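Local coordinates for DNA translocase coupling protein (Clostridium perfringens, PDB 6O1X) that binds ATP and probably DNA as the FtsK/SpoIIIE-family coupling protein of plasmid conjugation, this chain carrying its P-loop ATPase domain, at residues K38-D43 and A333-F338; G325-K330 and F338-F343. One frame throughout, in Å; residues are numbered along the deposited sequence.

Interaction 1. Residues K38-D43 and A333-F338; sequences KGTRID and ADTVQF. With BGC (beta-D-glucopyranose), chain C.
Gln337 reaches from strand 334-340 to the turn before strand 42-48, and its NE2 gives the one hydrogen bond between the two segments, to Thr40 O at 2.8 Å. The bond is bent, with an N-H...O angle of 132°, and Thr40 O lies 25° out of the amide plane. CG anti to the backbone N (chi1 -167°) and an extended chain beyond it carry the amide out to the turn. At the other end of the same amide, OE1 takes a hydrogen bond from Arg326.

Beside it the backbones meet through two C-H...O contacts: Val336 CA meets Gly39 O at 3.4 Å and Gly39 CA meets Thr335 O at 3.3 Å. At Gly39 a side chain would point toward strand 334-340 and run into Thr335 O.

Methyl and methylene groups fill in beside the bond: Thr40 CG2 lies 3.4 Å from Thr335 O, and Ile42 crosses Gln337 at about a right angle, its CG1 3.4 Å from Gln337 NE2. Away from the turn, Asp334 OD2 accepts a hydrogen bond from O1 of the glucose at 2.7 Å.

The contact joins the small four-stranded antiparallel sheet to the large mixed sheet of the ATPase domain, with Met88 of strand 82-89 beside Gln337.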
loop_
_atom_site.group_PDB
_atom_site.type_symbol
_atom_site.label_atom_id
_atom_site.label_comp_id
_atom_site.label_asym_id
_atom_site.label_seq_id
_atom_site.Cartn_x
_atom_site.Cartn_y
_atom_site.Cartn_z
ATOM N N LYS A 38 -14.363 -7.146 8.829
ATOM C CA LYS A 38 -15.235 -6.386 7.926
ATOM C C LYS A 38 -14.470 -5.425 6.957
ATOM O O LYS A 38 -15.078 -4.902 6.018
ATOM C CB LYS A 38 -16.354 -5.655 8.695
ATOM C CG LYS A 38 -15.929 -4.956 9.984
ATOM C CD LYS A 38 -16.765 -3.699 10.259
ATOM C CE LYS A 38 -16.112 -2.710 11.221
ATOM N NZ LYS A 38 -14.836 -2.119 10.704
ATOM N N GLY A 39 -13.158 -5.261 7.141
ATOM C CA GLY A 39 -12.333 -4.418 6.275
ATOM C C GLY A 39 -11.645 -5.192 5.166
ATOM O O GLY A 39 -11.738 -4.829 3.983
ATOM N N THR A 40 -10.957 -6.274 5.550
ATOM C CA THR A 40 -10.224 -7.146 4.631
ATOM C C THR A 40 -11.119 -8.250 4.057
ATOM O O THR A 40 -10.786 -8.805 3.027
ATOM C CB THR A 40 -8.981 -7.757 5.319
ATOM O OG1 THR A 40 -9.391 -8.764 6.237
ATOM C CG2 THR A 40 -8.133 -6.732 6.032
ATOM N N ARG A 41 -12.236 -8.568 4.732
ATOM C CA ARG A 41 -13.232 -9.607 4.420
ATOM C C ARG A 41 -12.608 -11.029 4.474
ATOM O O ARG A 41 -13.076 -11.951 3.820
ATOM C CB ARG A 41 -14.020 -9.309 3.132
ATOM C CG ARG A 41 -15.243 -8.453 3.446
ATOM C CD ARG A 41 -15.929 -7.871 2.219
ATOM N NE ARG A 41 -17.071 -8.669 1.766
ATOM C CZ ARG A 41 -18.002 -8.240 0.914
ATOM N NH1 ARG A 41 -17.944 -7.007 0.420
ATOM N NH2 ARG A 41 -18.997 -9.042 0.547
ATOM N N ILE A 42 -11.595 -11.184 5.342
ATOM C CA ILE A 42 -10.851 -12.414 5.630
ATOM C C ILE A 42 -11.327 -12.919 6.992
ATOM O O ILE A 42 -11.043 -12.337 8.045
ATOM C CB ILE A 42 -9.303 -12.211 5.602
ATOM C CG1 ILE A 42 -8.779 -11.897 4.185
ATOM C CG2 ILE A 42 -8.554 -13.417 6.234
ATOM C CD1 ILE A 42 -7.293 -11.358 4.174
ATOM N N ASP A 43 -12.037 -14.023 6.942
ATOM C CA ASP A 43 -12.627 -14.694 8.077
ATOM C C ASP A 43 -11.724 -15.797 8.613
ATOM O O ASP A 43 -10.846 -16.297 7.898
ATOM C CB ASP A 43 -13.990 -15.247 7.656
ATOM C CG ASP A 43 -14.868 -14.192 6.992
ATOM O OD1 ASP A 43 -14.863 -13.029 7.466
ATOM O OD2 ASP A 43 -15.550 -14.526 5.987
ATOM N N ALA A 333 -8.776 4.262 10.759
ATOM C CA ALA A 333 -9.363 2.991 11.234
ATOM C C ALA A 333 -9.452 1.915 10.186
ATOM O O ALA A 333 -9.737 0.788 10.541
ATOM C CB ALA A 333 -10.760 3.236 11.772
ATOM N N ASP A 334 -9.298 2.242 8.915
ATOM C CA ASP A 334 -9.468 1.270 7.838
ATOM C C ASP A 334 -8.253 0.436 7.490
ATOM O O ASP A 334 -7.200 0.996 7.252
ATOM C CB ASP A 334 -9.903 1.994 6.549
ATOM C CG ASP A 334 -11.373 2.356 6.418
ATOM O OD1 ASP A 334 -12.155 2.065 7.363
ATOM O OD2 ASP A 334 -11.746 2.924 5.373
ATOM N N THR A 335 -8.429 -0.889 7.385
ATOM C CA THR A 335 -7.463 -1.861 6.853
ATOM C C THR A 335 -8.322 -2.668 5.876
ATOM O O THR A 335 -9.133 -3.501 6.304
ATOM C CB THR A 335 -6.759 -2.685 7.925
ATOM O OG1 THR A 335 -6.163 -1.805 8.869
ATOM C CG2 THR A 335 -5.695 -3.601 7.332
ATOM N N VAL A 336 -8.230 -2.313 4.583
ATOM C CA VAL A 336 -9.064 -2.819 3.499
ATOM C C VAL A 336 -8.267 -3.638 2.469
ATOM O O VAL A 336 -7.181 -3.234 2.072
ATOM C CB VAL A 336 -9.854 -1.628 2.849
ATOM C CG1 VAL A 336 -10.835 -2.104 1.799
ATOM C CG2 VAL A 336 -10.601 -0.813 3.901
ATOM N N GLN A 337 -8.820 -4.772 2.015
ATOM C CA GLN A 337 -8.156 -5.571 0.991
ATOM C C GLN A 337 -8.497 -4.968 -0.390
ATOM O O GLN A 337 -9.646 -4.591 -0.623
ATOM C CB GLN A 337 -8.580 -7.047 1.088
ATOM C CG GLN A 337 -7.711 -7.993 0.287
ATOM C CD GLN A 337 -8.120 -9.458 0.349
ATOM O OE1 GLN A 337 -7.815 -10.232 -0.566
ATOM N NE2 GLN A 337 -8.803 -9.889 1.416
ATOM N N PHE A 338 -7.483 -4.859 -1.291
ATOM C CA PHE A 338 -7.676 -4.334 -2.649
ATOM C C PHE A 338 -6.697 -4.929 -3.640
ATOM O O PHE A 338 -5.603 -5.365 -3.266
ATOM C CB PHE A 338 -7.639 -2.790 -2.695
ATOM C CG PHE A 338 -6.259 -2.173 -2.665
ATOM C CD1 PHE A 338 -5.579 -2.001 -1.460
ATOM C CD2 PHE A 338 -5.654 -1.726 -3.834
ATOM C CE1 PHE A 338 -4.306 -1.439 -1.433
ATOM C CE2 PHE A 338 -4.379 -1.161 -3.806
ATOM C CZ PHE A 338 -3.715 -1.022 -2.609
HETATM C C2 BGC C . -12.983 2.551 0.603
HETATM C C3 BGC C . -12.481 3.255 -0.646
HETATM C C4 BGC C . -12.340 4.750 -0.389
HETATM C C5 BGC C . -11.430 4.986 0.814
HETATM C C6 BGC C . -11.359 6.444 1.212
HETATM C C1 BGC C . -12.076 2.857 1.791
HETATM O O1 BGC C . -12.680 2.358 2.922
HETATM O O2 BGC C . -13.033 1.147 0.374
HETATM O O3 BGC C . -13.376 2.993 -1.721
HETATM O O4 BGC C . -11.769 5.399 -1.521
HETATM O O5 BGC C . -11.926 4.269 1.956
HETATM O O6 BGC C . -10.402 6.657 2.236
#

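Interaction 2. Residues G325-K330 and F338-F343; sequences GRFLFK and FQAFYF. With AGS (phosphothiophosphoric acid-adenylate ester), chain E.
Phe327 and Phe338 form a hydrogen-bonded pair of an antiparallel beta hairpin, strands 326-331 and 334-340 of the P-loop ATPase's mixed sheet. Two bonds close the pair, Phe327 N to Phe338 O and Phe338 N to Phe327 O, both 2.9 Å. Packing is tight on the face that holds their side chains. A chi1 of 79° sets the Phe338 ring between its own backbone N and carbonyl carbon, and CE1 reaches Phe327 CB at 3.6 Å while CD1 meets Phe329 CB obliquely. Phe327 also lies against Lys142 and Ile145 of helix 142-155.

The other face carries Arg326 and Gln339, a non-hydrogen-bonded pair. Their side chains cross at about a right angle, with guanidinium and amide planes 88° apart. Arg326 NE donates to Gln339 OE1 at 2.9 Å, the acceptor lying in the guanidinium plane; Arg326 NH1 goes to Gln337.

The looser end faces the nucleotide analogue. Ala340 N still bonds to Gly325 O at 2.8 Å, but past Ala340 the segments diverge, and 341-343 make no contact with 325-330. Adenine N3 lies over one face of the Tyr342 ring, offset toward its rim. The adenine N6 donates to Ala340 O at 3.0 Å, with an N-H...O angle of 160°.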
loop_
_atom_site.group_PDB
_atom_site.type_symbol
_atom_site.label_atom_id
_atom_site.label_comp_id
_atom_site.label_asym_id
_atom_site.label_seq_id
_atom_site.Cartn_x
_atom_site.Cartn_y
_atom_site.Cartn_z
ATOM N N GLY A 325 -0.288 -8.615 -6.701
ATOM C CA GLY A 325 -0.973 -7.333 -6.817
ATOM C C GLY A 325 -2.014 -7.120 -5.733
ATOM O O GLY A 325 -2.675 -6.086 -5.721
ATOM N N ARG A 326 -2.196 -8.113 -4.835
ATOM C CA ARG A 326 -3.157 -8.024 -3.741
ATOM C C ARG A 326 -2.515 -7.384 -2.532
ATOM O O ARG A 326 -1.493 -7.858 -2.037
ATOM C CB ARG A 326 -3.781 -9.374 -3.393
ATOM C CG ARG A 326 -5.069 -9.244 -2.576
ATOM C CD ARG A 326 -6.234 -8.665 -3.371
ATOM N NE ARG A 326 -6.603 -9.487 -4.527
ATOM C CZ ARG A 326 -7.392 -10.557 -4.467
ATOM N NH1 ARG A 326 -7.889 -10.961 -3.304
ATOM N NH2 ARG A 326 -7.665 -11.251 -5.564
ATOM N N PHE A 327 -3.130 -6.305 -2.058
ATOM C CA PHE A 327 -2.593 -5.501 -0.978
ATOM C C PHE A 327 -3.628 -5.131 0.035
ATOM O O PHE A 327 -4.838 -5.265 -0.196
ATOM C CB PHE A 327 -1.983 -4.175 -1.556
ATOM C CG PHE A 327 -0.656 -4.321 -2.272
ATOM C CD1 PHE A 327 -0.604 -4.705 -3.608
ATOM C CD2 PHE A 327 0.533 -4.018 -1.629
ATOM C CE1 PHE A 327 0.622 -4.880 -4.258
ATOM C CE2 PHE A 327 1.757 -4.184 -2.274
ATOM C CZ PHE A 327 1.798 -4.624 -3.585
ATOM N N LEU A 328 -3.133 -4.582 1.152
ATOM C CA LEU A 328 -3.958 -3.997 2.179
ATOM C C LEU A 328 -3.775 -2.472 2.131
ATOM O O LEU A 328 -2.674 -1.958 1.854
ATOM C CB LEU A 328 -3.600 -4.556 3.556
ATOM C CG LEU A 328 -4.029 -6.003 3.871
ATOM C CD1 LEU A 328 -3.657 -6.341 5.303
ATOM C CD2 LEU A 328 -5.521 -6.202 3.730
ATOM N N PHE A 329 -4.862 -1.763 2.404
ATOM C CA PHE A 329 -4.926 -0.311 2.422
ATOM C C PHE A 329 -5.341 0.140 3.777
ATOM O O PHE A 329 -6.407 -0.244 4.246
ATOM C CB PHE A 329 -5.937 0.216 1.390
ATOM C CG PHE A 329 -6.140 1.717 1.430
ATOM C CD1 PHE A 329 -5.204 2.581 0.855
ATOM C CD2 PHE A 329 -7.274 2.269 2.026
ATOM C CE1 PHE A 329 -5.398 3.971 0.890
ATOM C CE2 PHE A 329 -7.476 3.656 2.032
ATOM C CZ PHE A 329 -6.530 4.498 1.478
ATOM N N LYS A 330 -4.531 1.000 4.390
ATOM C CA LYS A 330 -4.852 1.560 5.695
ATOM C C LYS A 330 -4.822 3.088 5.712
ATOM O O LYS A 330 -3.829 3.702 5.321
ATOM C CB LYS A 330 -3.973 0.965 6.809
ATOM C CG LYS A 330 -4.345 1.469 8.205
ATOM C CD LYS A 330 -3.147 1.905 9.016
ATOM C CE LYS A 330 -3.557 2.501 10.346
ATOM N NZ LYS A 330 -4.480 1.604 11.094
ATOM N N PHE A 338 -7.483 -4.859 -1.291
ATOM C CA PHE A 338 -7.676 -4.334 -2.649
ATOM C C PHE A 338 -6.697 -4.929 -3.640
ATOM O O PHE A 338 -5.603 -5.365 -3.266
ATOM C CB PHE A 338 -7.639 -2.790 -2.695
ATOM C CG PHE A 338 -6.259 -2.173 -2.665
ATOM C CD1 PHE A 338 -5.579 -2.001 -1.460
ATOM C CD2 PHE A 338 -5.654 -1.726 -3.834
ATOM C CE1 PHE A 338 -4.306 -1.439 -1.433
ATOM C CE2 PHE A 338 -4.379 -1.161 -3.806
ATOM C CZ PHE A 338 -3.715 -1.022 -2.609
ATOM N N GLN A 339 -7.105 -4.970 -4.907
ATOM C CA GLN A 339 -6.262 -5.433 -5.988
ATOM C C GLN A 339 -5.695 -4.212 -6.706
ATOM O O GLN A 339 -6.420 -3.498 -7.399
ATOM C CB GLN A 339 -7.023 -6.373 -6.944
ATOM C CG GLN A 339 -6.158 -6.930 -8.121
ATOM C CD GLN A 339 -4.992 -7.790 -7.692
ATOM O OE1 GLN A 339 -4.961 -8.363 -6.591
ATOM N NE2 GLN A 339 -4.003 -7.908 -8.569
ATOM N N ALA A 340 -4.393 -3.980 -6.531
ATOM C CA ALA A 340 -3.683 -2.852 -7.128
ATOM C C ALA A 340 -3.697 -2.935 -8.639
ATOM O O ALA A 340 -3.539 -4.031 -9.185
ATOM C CB ALA A 340 -2.243 -2.817 -6.634
ATOM N N PHE A 341 -3.837 -1.777 -9.317
ATOM C CA PHE A 341 -3.744 -1.710 -10.766
ATOM C C PHE A 341 -2.350 -2.100 -11.145
ATOM O O PHE A 341 -1.385 -1.825 -10.422
ATOM C CB PHE A 341 -4.017 -0.314 -11.338
ATOM C CG PHE A 341 -5.383 0.257 -11.081
ATOM C CD1 PHE A 341 -6.523 -0.371 -11.574
ATOM C CD2 PHE A 341 -5.532 1.470 -10.417
ATOM C CE1 PHE A 341 -7.799 0.158 -11.323
ATOM C CE2 PHE A 341 -6.805 2.021 -10.202
ATOM C CZ PHE A 341 -7.931 1.361 -10.654
ATOM N N TYR A 342 -2.249 -2.797 -12.246
ATOM C CA TYR A 342 -0.963 -3.171 -12.739
ATOM C C TYR A 342 -0.570 -2.086 -13.716
ATOM O O TYR A 342 -1.184 -1.928 -14.795
ATOM C CB TYR A 342 -0.964 -4.564 -13.374
ATOM C CG TYR A 342 0.420 -4.997 -13.804
ATOM C CD1 TYR A 342 1.516 -4.830 -12.962
ATOM C CD2 TYR A 342 0.638 -5.555 -15.056
ATOM C CE1 TYR A 342 2.788 -5.242 -13.341
ATOM C CE2 TYR A 342 1.913 -5.947 -15.457
ATOM C CZ TYR A 342 2.986 -5.793 -14.593
ATOM O OH TYR A 342 4.252 -6.193 -14.957
ATOM N N PHE A 343 0.407 -1.283 -13.274
ATOM C CA PHE A 343 1.013 -0.229 -14.067
ATOM C C PHE A 343 2.300 -0.815 -14.638
ATOM O O PHE A 343 3.301 -1.004 -13.927
ATOM C CB PHE A 343 1.292 1.039 -13.229
ATOM C CG PHE A 343 1.746 2.204 -14.071
ATOM C CD1 PHE A 343 0.824 2.990 -14.749
ATOM C CD2 PHE A 343 3.098 2.518 -14.184
ATOM C CE1 PHE A 343 1.245 4.064 -15.525
ATOM C CE2 PHE A 343 3.520 3.589 -14.973
ATOM C CZ PHE A 343 2.592 4.354 -15.638
HETATM P PG AGS E . 9.309 -4.856 -6.169
HETATM S S1G AGS E . 10.290 -6.219 -7.067
HETATM O O2G AGS E . 10.150 -3.538 -5.891
HETATM O O3G AGS E . 8.688 -5.058 -4.743
HETATM P PB AGS E . 7.865 -3.832 -8.519
HETATM O O1B AGS E . 9.072 -3.202 -9.116
HETATM O O2B AGS E . 6.691 -2.919 -8.378
HETATM O O3B AGS E . 8.085 -4.445 -7.065
HETATM P PA AGS E . 7.815 -5.922 -10.633
HETATM O O1A AGS E . 6.905 -5.656 -11.769
HETATM O O2A AGS E . 9.320 -5.672 -10.832
HETATM O O3A AGS E . 7.365 -5.102 -9.344
HETATM O "O5'" AGS E . 7.674 -7.455 -10.230
HETATM C "C5'" AGS E . 6.468 -7.943 -9.616
HETATM C "C4'" AGS E . 5.883 -9.114 -10.373
HETATM O "O4'" AGS E . 4.485 -9.242 -10.045
HETATM C "C3'" AGS E . 5.938 -9.089 -11.902
HETATM O "O3'" AGS E . 6.091 -10.395 -12.455
HETATM C "C2'" AGS E . 4.617 -8.409 -12.287
HETATM O "O2'" AGS E . 4.079 -8.891 -13.514
HETATM C "C1'" AGS E . 3.684 -8.779 -11.121
HETATM N N9 AGS E . 2.853 -7.680 -10.639
HETATM C C8 AGS E . 3.256 -6.549 -9.975
HETATM N N7 AGS E . 2.274 -5.754 -9.626
HETATM C C5 AGS E . 1.144 -6.398 -10.108
HETATM C C6 AGS E . -0.223 -6.042 -10.122
HETATM N N6 AGS E . -0.703 -4.903 -9.614
HETATM N N1 AGS E . -1.091 -6.893 -10.720
HETATM C C2 AGS E . -0.617 -8.020 -11.267
HETATM N N3 AGS E . 0.646 -8.455 -11.322
HETATM C C4 AGS E . 1.485 -7.591 -10.728
#

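From the N terminus, residues 38-43 come first, in the turn leading into strand 42-48 of the small antiparallel sheet. Interaction 1 closes a loop of almost 300 residues when 333-338 returns to that turn, and the P-loop and most of the mixed sheet lie inside it. Interaction 2 is local: 325-330 turns back within a few residues to 338-343. Since 325-330 falls inside the long loop and the second segment of interaction 2 runs past its end, the two contacts cross; they share Phe338. Strand 334-340 thus meets the turn of the small sheet along its middle and the nucleotide pocket at its C-terminal end. Thr40 CG2 against Leu328 CD2 joins the contacts directly.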